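Local coordinates for beta-N-acetylhexosaminidase (Streptomyces plicatus, PDB 1JAK), which removes terminal beta-linked N-acetylhexosamine residues from glycans as a family 20 glycoside hydrolase that works by substrate-assisted catalysis, at residues L363-G368 against G442-L447; K190-L195 against V348-L353; Y157-A162 against G311-I316. All blocks are in the same frame, centred on the assembly; numbering follows the deposited sequence.

How the contacts relate
Going along the chain from the N terminus, strand 159-165 starts contact 3 and strand 190-194 starts contact 2. Contact 3 closes when the chain reaches strand 313-315, contact 2 when it reaches strand 346-350, so the two loops cross. Contact 1 follows in series, opening on the next strand, 363-366, and closing at 440-447. All three join strands that are not neighbours in the parallel barrel sheet, and so run through its interior. Contact 3 lies toward the strand starts. Contacts 1 and 2 share a bond from Glu444 to His192, and both reach the bound inhibitor; Ser161 ties contact 3 to Glu444.

Contact 1. Residues L363-G368 against G442-L447; sequences LVQYWG and GVEAPL. With IFG ((2R,3R,4S,5R)-2-acetamido-3,4-dihydroxy-5-hydroxymethyl-piperidine), chain F.
Gln365 and Glu444 reach across the barrel interior and meet amide to carboxylate, although their CA atoms are 8.5 Å apart. Both chains are extended to do it: Gln365 turns CG away from its backbone N (chi1 -168°), and Glu444 does likewise. The amide comes in across the carboxylate, the two planes steeply inclined at 71°. The tight side is the short, bent bond from Gln365 NE2 to Glu444 OE2, 2.8 Å long and weak, with an N-H...O angle of 140°. Close by, the Pro446 ring sets its CG 3.9 Å from Gln365 NE2. On the looser side Gln365 OE1 and Glu444 OE1 do not touch, and a water fills in, donating to Gln365 OE1 at 2.9 Å and to Glu444 OE1 at 2.7 Å. Other partners lie around the pair: His315 NE2 binds Gln365 OE1, Ser393 OG binds Gln365 NE2, Ser161 OG binds Glu444 OE1 and His192 ND1 binds Glu444 OE2, so the buried carboxylate is gripped at both oxygens. Trp367, partly exposed just past the end of strand 363-366, turns away from this network and lays a ring face against the inhibitor, whose acetamido methyl C8 lies 3.6 Å from Trp367 CE2. In this protein a polar, water-linked core fills the interior here; the ligand pocket at the C-terminal ends of the parallel strands is the hallmark of the (beta/alpha)8, or TIM, barrel.

Contact 2. Residues K190-L195 against V348-L353; sequences KLHLHL and VGWHQL. With IFG ((2R,3R,4S,5R)-2-acetamido-3,4-dihydroxy-5-hydroxymethyl-piperidine), chain F.
His192 points the edge of its imidazole at the six-membered ring of Trp350, CE1 lying 3.7 Å from Trp350 CZ2 and 4.0 Å from CH2. The planes are inclined by 39° and the centroids stand 5.8 Å apart, so the pair is oblique. His192 sends CG opposite to its backbone N (chi1 174°), which carries the ring toward the strand of Trp350. Trp350 instead places CG beside its backbone N and opposite to the carbonyl carbon (chi1 -66°), and this swings the indole from the end of its strand over toward the histidine. One indole face receives the acetamido methyl of the inhibitor, with C8 only 3.4 Å from Trp350 CD2. Glu250 braces both rings from strand 246-250, next to that of His192, its OE1 bonded to His192 NE2 and its OE2 to Trp350 NE1, while the His315 ring stacks on His192. Were Trp350 cut back to an alanine, the methyl would probably keep only the indole face of Trp367, and Glu250 OE2 and His192 CE1 would probably lose their neighbour. With an acid at each ring nitrogen, the rotation of His192 is fixed and its pKa would be expected to rise, and the aromatic wall is consistent with a pocket that holds the acetamido group in place for substrate-assisted catalysis.

Contact 3. Residues Y157-A162 against G311-I316; sequences YAWRSA and GRYLHI
The ring of Tyr313 is covered on both faces: Trp159 CZ3 stands 3.5 Å above the centre of one, and Arg312 CB lies over the centre of the other. Trp159 presents its edge, with Tyr313 CG in the indole plane, in a T-shaped pair whose planes meet at 68° and whose six-membered centroids are 4.8 Å apart; Trp159 CZ3 comes to 3.6 Å from Tyr313 CE2. Arg312 folds back so that its guanidinium face lies over Tyr313 OH, and Glu246 takes its NH2 in a salt bridge. At the edge of the Arg160 guanidinium, and in its plane, lies Tyr157 O, which accepts from NH1 at 2.9 Å, while NH2 forms a salt bridge to Glu98. Trp159 reaches inward because its CG is set opposite to the backbone N (chi1 -170°), and NE1 then makes a weak bond to Ser161 OG, 2.7 Å away. Lys190 packs against both aromatic rings. Across the barrel the contact is carbon on carbon alone, an apolar plug near the strand starts, with Arg312 at the exposed margin, the Lys190 chain alongside, and on the inner side a hydroxyl that belongs to the Glu444 network.

Contact 1. Residues L363-G368 against G442-L447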
loop_
_atom_site.group_PDB
_atom_site.type_symbol
_atom_site.label_atom_id
_atom_site.label_comp_id
_atom_site.label_asym_id
_atom_site.label_seq_id
_atom_site.Cartn_x
_atom_site.Cartn_y
_atom_site.Cartn_z
ATOM N N LEU A 363 -10.968 -12.816 3.897
ATOM C CA LEU A 363 -9.674 -12.892 3.234
ATOM C C LEU A 363 -8.646 -13.008 4.351
ATOM O O LEU A 363 -8.853 -12.467 5.435
ATOM C CB LEU A 363 -9.358 -11.623 2.436
ATOM C CG LEU A 363 -10.123 -11.293 1.157
ATOM C CD1 LEU A 363 -11.478 -10.707 1.505
ATOM C CD2 LEU A 363 -9.313 -10.288 0.345
ATOM N N VAL A 364 -7.561 -13.731 4.106
ATOM C CA VAL A 364 -6.510 -13.827 5.110
ATOM C C VAL A 364 -5.211 -13.356 4.485
ATOM O O VAL A 364 -4.959 -13.577 3.298
ATOM C CB VAL A 364 -6.336 -15.261 5.676
ATOM C CG1 VAL A 364 -7.572 -15.642 6.479
ATOM C CG2 VAL A 364 -6.079 -16.257 4.555
ATOM N N GLN A 365 -4.400 -12.677 5.287
ATOM C CA GLN A 365 -3.131 -12.148 4.813
ATOM C C GLN A 365 -1.987 -13.028 5.296
ATOM O O GLN A 365 -1.673 -13.062 6.486
ATOM C CB GLN A 365 -2.943 -10.715 5.313
ATOM C CG GLN A 365 -1.800 -9.985 4.628
ATOM C CD GLN A 365 -1.690 -8.531 5.045
ATOM O OE1 GLN A 365 -2.626 -7.955 5.611
ATOM N NE2 GLN A 365 -0.545 -7.926 4.755
ATOM N N TYR A 366 -1.368 -13.731 4.355
ATOM C CA TYR A 366 -0.268 -14.638 4.655
ATOM C C TYR A 366 1.073 -13.927 4.784
ATOM O O TYR A 366 1.566 -13.333 3.818
ATOM C CB TYR A 366 -0.157 -15.692 3.557
ATOM C CG TYR A 366 0.897 -16.729 3.835
ATOM C CD1 TYR A 366 0.676 -17.736 4.775
ATOM C CD2 TYR A 366 2.125 -16.695 3.178
ATOM C CE1 TYR A 366 1.651 -18.686 5.051
ATOM C CE2 TYR A 366 3.111 -17.642 3.446
ATOM C CZ TYR A 366 2.864 -18.635 4.385
ATOM O OH TYR A 366 3.829 -19.577 4.656
ATOM N N TRP A 367 1.666 -13.999 5.972
ATOM C CA TRP A 367 2.957 -13.366 6.203
ATOM C C TRP A 367 4.027 -14.392 6.582
ATOM O O TRP A 367 5.015 -14.067 7.249
ATOM C CB TRP A 367 2.840 -12.277 7.282
ATOM C CG TRP A 367 2.322 -12.736 8.620
ATOM C CD1 TRP A 367 1.051 -13.142 8.920
ATOM C CD2 TRP A 367 3.058 -12.783 9.848
ATOM N NE1 TRP A 367 0.951 -13.435 10.263
ATOM C CE2 TRP A 367 2.168 -13.223 10.855
ATOM C CE3 TRP A 367 4.383 -12.492 10.198
ATOM C CZ2 TRP A 367 2.561 -13.380 12.191
ATOM C CZ3 TRP A 367 4.776 -12.645 11.530
ATOM C CH2 TRP A 367 3.865 -13.087 12.508
ATOM N N GLY A 368 3.823 -15.631 6.134
ATOM C CA GLY A 368 4.771 -16.700 6.399
ATOM C C GLY A 368 6.062 -16.538 5.616
ATOM O O GLY A 368 6.238 -15.562 4.881
ATOM N N GLY A 442 -4.051 -11.155 -4.349
ATOM C CA GLY A 442 -2.999 -10.213 -4.661
ATOM C C GLY A 442 -1.876 -10.222 -3.649
ATOM O O GLY A 442 -1.655 -11.216 -2.955
ATOM N N VAL A 443 -1.185 -9.093 -3.547
ATOM C CA VAL A 443 -0.043 -8.973 -2.654
ATOM C C VAL A 443 -0.075 -7.687 -1.839
ATOM O O VAL A 443 -0.841 -6.773 -2.129
ATOM C CB VAL A 443 1.268 -8.983 -3.466
ATOM C CG1 VAL A 443 1.345 -10.245 -4.314
ATOM C CG2 VAL A 443 1.331 -7.743 -4.371
ATOM N N GLU A 444 0.772 -7.626 -0.817
ATOM C CA GLU A 444 0.869 -6.440 0.017
ATOM C C GLU A 444 2.293 -6.280 0.520
ATOM O O GLU A 444 2.989 -7.267 0.753
ATOM C CB GLU A 444 -0.085 -6.521 1.214
ATOM C CG GLU A 444 -0.015 -5.285 2.111
ATOM C CD GLU A 444 -1.146 -5.208 3.123
ATOM O OE1 GLU A 444 -2.323 -5.210 2.707
ATOM O OE2 GLU A 444 -0.856 -5.140 4.337
ATOM N N ALA A 445 2.722 -5.031 0.669
ATOM C CA ALA A 445 4.056 -4.720 1.176
ATOM C C ALA A 445 3.884 -3.943 2.480
ATOM O O ALA A 445 3.652 -2.735 2.464
ATOM C CB ALA A 445 4.822 -3.878 0.161
ATOM N N PRO A 446 3.981 -4.632 3.628
ATOM C CA PRO A 446 3.824 -3.949 4.918
ATOM C C PRO A 446 5.098 -3.263 5.394
ATOM O O PRO A 446 6.194 -3.803 5.244
ATOM C CB PRO A 446 3.427 -5.078 5.876
ATOM C CG PRO A 446 2.943 -6.191 4.962
ATOM C CD PRO A 446 3.892 -6.090 3.805
ATOM N N LEU A 447 4.945 -2.074 5.967
ATOM C CA LEU A 447 6.082 -1.342 6.512
ATOM C C LEU A 447 5.827 -1.144 8.002
ATOM O O LEU A 447 5.058 -0.267 8.406
ATOM C CB LEU A 447 6.257 0.019 5.819
ATOM C CG LEU A 447 7.427 0.880 6.322
ATOM C CD1 LEU A 447 8.730 0.082 6.296
ATOM C CD2 LEU A 447 7.549 2.130 5.449
HETATM N N1 IFG F . 5.298 -9.338 13.232
HETATM C C2 IFG F . 4.175 -8.511 13.744
HETATM C C3 IFG F . 4.270 -6.962 13.432
HETATM C C4 IFG F . 5.701 -6.393 13.534
HETATM C C5 IFG F . 6.629 -7.259 12.679
HETATM C C6 IFG F . 8.084 -6.805 12.625
HETATM C C7 IFG F . 2.751 -9.249 11.877
HETATM C C8 IFG F . 1.482 -9.747 11.234
HETATM C C9 IFG F . 6.633 -8.731 13.112
HETATM N N2 IFG F . 2.895 -9.037 13.219
HETATM O O7 IFG F . 3.696 -9.046 11.128
HETATM O O3 IFG F . 3.412 -6.252 14.315
HETATM O O4 IFG F . 6.123 -6.460 14.895
HETATM O O6 IFG F . 8.742 -7.309 11.468
HETATM O O HOH W 1 -4.381 -6.203 4.143
#

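Contact 2. Residues K190-L195 against V348-L353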
loop_
_atom_site.group_PDB
_atom_site.type_symbol
_atom_site.label_atom_id
_atom_site.label_comp_id
_atom_site.label_asym_id
_atom_site.label_seq_id
_atom_site.Cartn_x
_atom_site.Cartn_y
_atom_site.Cartn_z
ATOM N N LYS A 190 -4.736 -0.236 -2.660
ATOM C CA LYS A 190 -5.247 -0.364 -1.308
ATOM C C LYS A 190 -4.199 0.105 -0.315
ATOM O O LYS A 190 -3.004 -0.115 -0.515
ATOM C CB LYS A 190 -5.663 -1.813 -1.034
ATOM C CG LYS A 190 -6.914 -2.197 -1.826
ATOM C CD LYS A 190 -7.240 -3.668 -1.752
ATOM C CE LYS A 190 -8.547 -3.972 -2.480
ATOM N NZ LYS A 190 -8.490 -3.731 -3.955
ATOM N N LEU A 191 -4.653 0.791 0.728
ATOM C CA LEU A 191 -3.767 1.284 1.775
ATOM C C LEU A 191 -4.242 0.692 3.086
ATOM O O LEU A 191 -5.310 1.042 3.590
ATOM C CB LEU A 191 -3.803 2.813 1.865
ATOM C CG LEU A 191 -2.916 3.400 2.975
ATOM C CD1 LEU A 191 -1.450 3.241 2.589
ATOM C CD2 LEU A 191 -3.250 4.871 3.197
ATOM N N HIS A 192 -3.443 -0.222 3.620
ATOM C CA HIS A 192 -3.735 -0.896 4.878
ATOM C C HIS A 192 -3.097 -0.069 5.997
ATOM O O HIS A 192 -1.894 0.179 5.988
ATOM C CB HIS A 192 -3.142 -2.315 4.806
ATOM C CG HIS A 192 -3.225 -3.103 6.080
ATOM N ND1 HIS A 192 -2.618 -4.334 6.216
ATOM C CD2 HIS A 192 -3.797 -2.833 7.276
ATOM C CE1 HIS A 192 -2.808 -4.784 7.444
ATOM N NE2 HIS A 192 -3.520 -3.892 8.108
ATOM N N LEU A 193 -3.910 0.386 6.943
ATOM C CA LEU A 193 -3.394 1.173 8.057
ATOM C C LEU A 193 -3.487 0.360 9.340
ATOM O O LEU A 193 -4.572 -0.072 9.727
ATOM C CB LEU A 193 -4.189 2.474 8.216
ATOM C CG LEU A 193 -4.032 3.519 7.107
ATOM C CD1 LEU A 193 -4.957 4.706 7.370
ATOM C CD2 LEU A 193 -2.579 3.980 7.050
ATOM N N HIS A 194 -2.344 0.148 9.987
ATOM C CA HIS A 194 -2.285 -0.603 11.243
ATOM C C HIS A 194 -2.497 0.463 12.321
ATOM O O HIS A 194 -1.544 1.080 12.802
ATOM C CB HIS A 194 -0.908 -1.264 11.379
ATOM C CG HIS A 194 -0.829 -2.295 12.462
ATOM N ND1 HIS A 194 -1.364 -3.558 12.329
ATOM C CD2 HIS A 194 -0.264 -2.254 13.691
ATOM C CE1 HIS A 194 -1.130 -4.251 13.431
ATOM N NE2 HIS A 194 -0.465 -3.480 14.273
ATOM N N LEU A 195 -3.764 0.663 12.683
ATOM C CA LEU A 195 -4.180 1.695 13.632
ATOM C C LEU A 195 -4.045 1.435 15.126
ATOM O O LEU A 195 -4.222 2.353 15.929
ATOM C CB LEU A 195 -5.632 2.080 13.337
ATOM C CG LEU A 195 -5.918 2.669 11.954
ATOM C CD1 LEU A 195 -7.423 2.793 11.766
ATOM C CD2 LEU A 195 -5.253 4.038 11.821
ATOM N N VAL A 348 -10.972 -9.194 7.138
ATOM C CA VAL A 348 -9.642 -9.563 6.681
ATOM C C VAL A 348 -8.874 -9.814 7.971
ATOM O O VAL A 348 -9.103 -9.137 8.971
ATOM C CB VAL A 348 -8.929 -8.421 5.928
ATOM C CG1 VAL A 348 -7.565 -8.903 5.442
ATOM C CG2 VAL A 348 -9.779 -7.948 4.753
ATOM N N GLY A 349 -7.986 -10.797 7.956
ATOM C CA GLY A 349 -7.190 -11.077 9.135
ATOM C C GLY A 349 -5.857 -11.643 8.703
ATOM O O GLY A 349 -5.703 -12.037 7.548
ATOM N N TRP A 350 -4.876 -11.663 9.601
ATOM C CA TRP A 350 -3.589 -12.248 9.250
ATOM C C TRP A 350 -3.874 -13.741 9.100
ATOM O O TRP A 350 -4.911 -14.213 9.577
ATOM C CB TRP A 350 -2.556 -11.954 10.338
ATOM C CG TRP A 350 -2.260 -10.477 10.432
ATOM C CD1 TRP A 350 -2.734 -9.601 11.364
ATOM C CD2 TRP A 350 -1.465 -9.704 9.522
ATOM N NE1 TRP A 350 -2.286 -8.327 11.092
ATOM C CE2 TRP A 350 -1.504 -8.363 9.967
ATOM C CE3 TRP A 350 -0.719 -10.015 8.375
ATOM C CZ2 TRP A 350 -0.825 -7.329 9.305
ATOM C CZ3 TRP A 350 -0.041 -8.985 7.715
ATOM C CH2 TRP A 350 -0.101 -7.658 8.185
ATOM N N HIS A 351 -2.984 -14.493 8.457
ATOM C CA HIS A 351 -3.286 -15.904 8.219
ATOM C C HIS A 351 -3.525 -16.798 9.427
ATOM O O HIS A 351 -3.967 -17.932 9.263
ATOM C CB HIS A 351 -2.258 -16.551 7.272
ATOM C CG HIS A 351 -0.934 -16.838 7.901
ATOM N ND1 HIS A 351 0.107 -15.934 7.899
ATOM C CD2 HIS A 351 -0.468 -17.945 8.527
ATOM C CE1 HIS A 351 1.156 -16.472 8.493
ATOM N NE2 HIS A 351 0.833 -17.694 8.884
ATOM N N GLN A 352 -3.245 -16.309 10.630
ATOM C CA GLN A 352 -3.518 -17.108 11.823
ATOM C C GLN A 352 -5.026 -17.363 11.885
ATOM O O GLN A 352 -5.482 -18.319 12.514
ATOM C CB GLN A 352 -3.081 -16.369 13.092
ATOM C CG GLN A 352 -1.585 -16.418 13.377
ATOM C CD GLN A 352 -0.762 -15.752 12.300
ATOM O OE1 GLN A 352 -1.093 -14.662 11.840
ATOM N NE2 GLN A 352 0.331 -16.395 11.904
ATOM N N LEU A 353 -5.799 -16.498 11.231
ATOM C CA LEU A 353 -7.255 -16.640 11.210
ATOM C C LEU A 353 -7.669 -17.923 10.485
ATOM O O LEU A 353 -8.760 -18.451 10.721
ATOM C CB LEU A 353 -7.902 -15.425 10.526
ATOM C CG LEU A 353 -9.436 -15.385 10.457
ATOM C CD1 LEU A 353 -10.024 -15.398 11.862
ATOM C CD2 LEU A 353 -9.883 -14.132 9.721
HETATM N N1 IFG F . 5.298 -9.338 13.232
HETATM C C2 IFG F . 4.175 -8.511 13.744
HETATM C C3 IFG F . 4.270 -6.962 13.432
HETATM C C4 IFG F . 5.701 -6.393 13.534
HETATM C C5 IFG F . 6.629 -7.259 12.679
HETATM C C6 IFG F . 8.084 -6.805 12.625
HETATM C C7 IFG F . 2.751 -9.249 11.877
HETATM C C8 IFG F . 1.482 -9.747 11.234
HETATM C C9 IFG F . 6.633 -8.731 13.112
HETATM N N2 IFG F . 2.895 -9.037 13.219
HETATM O O7 IFG F . 3.696 -9.046 11.128
HETATM O O3 IFG F . 3.412 -6.252 14.315
HETATM O O4 IFG F . 6.123 -6.460 14.895
HETATM O O6 IFG F . 8.742 -7.309 11.468
#

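Contact 3. Residues Y157-A162 against G311-I316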
loop_
_atom_site.group_PDB
_atom_site.type_symbol
_atom_site.label_atom_id
_atom_site.label_comp_id
_atom_site.label_asym_id
_atom_site.label_seq_id
_atom_site.Cartn_x
_atom_site.Cartn_y
_atom_site.Cartn_z
ATOM N N TYR A 157 -3.679 -8.721 -10.586
ATOM C CA TYR A 157 -4.413 -8.912 -9.334
ATOM C C TYR A 157 -5.152 -7.648 -8.916
ATOM O O TYR A 157 -4.689 -6.540 -9.182
ATOM C CB TYR A 157 -3.447 -9.303 -8.212
ATOM C CG TYR A 157 -2.810 -10.658 -8.389
ATOM C CD1 TYR A 157 -3.560 -11.824 -8.243
ATOM C CD2 TYR A 157 -1.455 -10.777 -8.700
ATOM C CE1 TYR A 157 -2.977 -13.077 -8.401
ATOM C CE2 TYR A 157 -0.861 -12.028 -8.862
ATOM C CZ TYR A 157 -1.630 -13.171 -8.709
ATOM O OH TYR A 157 -1.050 -14.410 -8.863
ATOM N N ALA A 158 -6.287 -7.825 -8.243
ATOM C CA ALA A 158 -7.097 -6.702 -7.782
ATOM C C ALA A 158 -6.674 -6.195 -6.405
ATOM O O ALA A 158 -7.031 -5.083 -6.018
ATOM C CB ALA A 158 -8.570 -7.091 -7.760
ATOM N N TRP A 159 -5.935 -7.012 -5.657
ATOM C CA TRP A 159 -5.472 -6.593 -4.338
ATOM C C TRP A 159 -3.982 -6.276 -4.421
ATOM O O TRP A 159 -3.147 -7.173 -4.422
ATOM C CB TRP A 159 -5.722 -7.689 -3.289
ATOM C CG TRP A 159 -5.483 -7.209 -1.883
ATOM C CD1 TRP A 159 -4.276 -6.926 -1.305
ATOM C CD2 TRP A 159 -6.481 -6.880 -0.907
ATOM N NE1 TRP A 159 -4.460 -6.437 -0.035
ATOM C CE2 TRP A 159 -5.803 -6.397 0.237
ATOM C CE3 TRP A 159 -7.882 -6.943 -0.887
ATOM C CZ2 TRP A 159 -6.479 -5.978 1.390
ATOM C CZ3 TRP A 159 -8.556 -6.526 0.259
ATOM C CH2 TRP A 159 -7.851 -6.050 1.382
ATOM N N ARG A 160 -3.662 -4.989 -4.513
ATOM C CA ARG A 160 -2.277 -4.532 -4.601
ATOM C C ARG A 160 -2.167 -3.472 -3.512
ATOM O O ARG A 160 -2.473 -2.300 -3.734
ATOM C CB ARG A 160 -2.013 -3.937 -5.994
ATOM C CG ARG A 160 -2.427 -4.870 -7.144
ATOM C CD ARG A 160 -2.049 -4.312 -8.513
ATOM N NE ARG A 160 -2.572 -2.963 -8.721
ATOM C CZ ARG A 160 -3.828 -2.679 -9.053
ATOM N NH1 ARG A 160 -4.715 -3.651 -9.231
ATOM N NH2 ARG A 160 -4.201 -1.414 -9.195
ATOM N N SER A 161 -1.728 -3.889 -2.328
ATOM C CA SER A 161 -1.678 -2.963 -1.206
ATOM C C SER A 161 -0.348 -2.717 -0.531
ATOM O O SER A 161 0.612 -3.472 -0.680
ATOM C CB SER A 161 -2.677 -3.407 -0.139
ATOM O OG SER A 161 -2.405 -4.736 0.260
ATOM N N ALA A 162 -0.325 -1.625 0.224
ATOM C CA ALA A 162 0.839 -1.222 0.995
ATOM C C ALA A 162 0.304 -0.929 2.386
ATOM O O ALA A 162 -0.756 -0.317 2.530
ATOM C CB ALA A 162 1.467 0.033 0.395
ATOM N N GLY A 311 -14.653 1.982 2.446
ATOM C CA GLY A 311 -14.116 0.805 1.785
ATOM C C GLY A 311 -14.876 -0.455 2.155
ATOM O O GLY A 311 -15.658 -0.459 3.100
ATOM N N ARG A 312 -14.630 -1.533 1.418
ATOM C CA ARG A 312 -15.322 -2.803 1.636
ATOM C C ARG A 312 -14.783 -3.674 2.757
ATOM O O ARG A 312 -15.496 -4.548 3.264
ATOM C CB ARG A 312 -15.273 -3.635 0.353
ATOM C CG ARG A 312 -15.981 -3.021 -0.836
ATOM C CD ARG A 312 -15.536 -3.696 -2.122
ATOM N NE ARG A 312 -14.179 -3.308 -2.500
ATOM C CZ ARG A 312 -13.529 -3.796 -3.551
ATOM N NH1 ARG A 312 -14.111 -4.698 -4.332
ATOM N NH2 ARG A 312 -12.303 -3.372 -3.834
ATOM N N TYR A 313 -13.540 -3.426 3.154
ATOM C CA TYR A 313 -12.871 -4.266 4.146
ATOM C C TYR A 313 -12.566 -3.693 5.519
ATOM O O TYR A 313 -12.404 -2.486 5.692
ATOM C CB TYR A 313 -11.564 -4.766 3.529
ATOM C CG TYR A 313 -11.722 -5.214 2.097
ATOM C CD1 TYR A 313 -12.232 -6.475 1.795
ATOM C CD2 TYR A 313 -11.416 -4.355 1.038
ATOM C CE1 TYR A 313 -12.439 -6.871 0.478
ATOM C CE2 TYR A 313 -11.618 -4.743 -0.288
ATOM C CZ TYR A 313 -12.133 -6.003 -0.557
ATOM O OH TYR A 313 -12.353 -6.392 -1.859
ATOM N N LEU A 314 -12.468 -4.593 6.494
ATOM C CA LEU A 314 -12.131 -4.229 7.864
ATOM C C LEU A 314 -11.208 -5.344 8.350
ATOM O O LEU A 314 -11.606 -6.506 8.406
ATOM C CB LEU A 314 -13.393 -4.150 8.726
ATOM C CG LEU A 314 -13.282 -3.475 10.095
ATOM C CD1 LEU A 314 -12.434 -4.307 11.041
ATOM C CD2 LEU A 314 -12.703 -2.086 9.918
ATOM N N HIS A 315 -9.971 -4.978 8.676
ATOM C CA HIS A 315 -8.941 -5.917 9.124
ATOM C C HIS A 315 -8.981 -6.056 10.650
ATOM O O HIS A 315 -8.878 -5.057 11.363
ATOM C CB HIS A 315 -7.571 -5.372 8.680
ATOM C CG HIS A 315 -6.517 -6.415 8.461
ATOM N ND1 HIS A 315 -6.157 -7.336 9.421
ATOM C CD2 HIS A 315 -5.686 -6.626 7.410
ATOM C CE1 HIS A 315 -5.150 -8.066 8.975
ATOM N NE2 HIS A 315 -4.844 -7.655 7.756
ATOM N N ILE A 316 -9.136 -7.282 11.152
ATOM C CA ILE A 316 -9.168 -7.495 12.599
ATOM C C ILE A 316 -7.878 -8.125 13.131
ATOM O O ILE A 316 -7.809 -8.529 14.290
ATOM C CB ILE A 316 -10.383 -8.364 13.036
ATOM C CG1 ILE A 316 -10.331 -9.740 12.372
ATOM C CG2 ILE A 316 -11.681 -7.640 12.695
ATOM C CD1 ILE A 316 -11.444 -10.676 12.822
#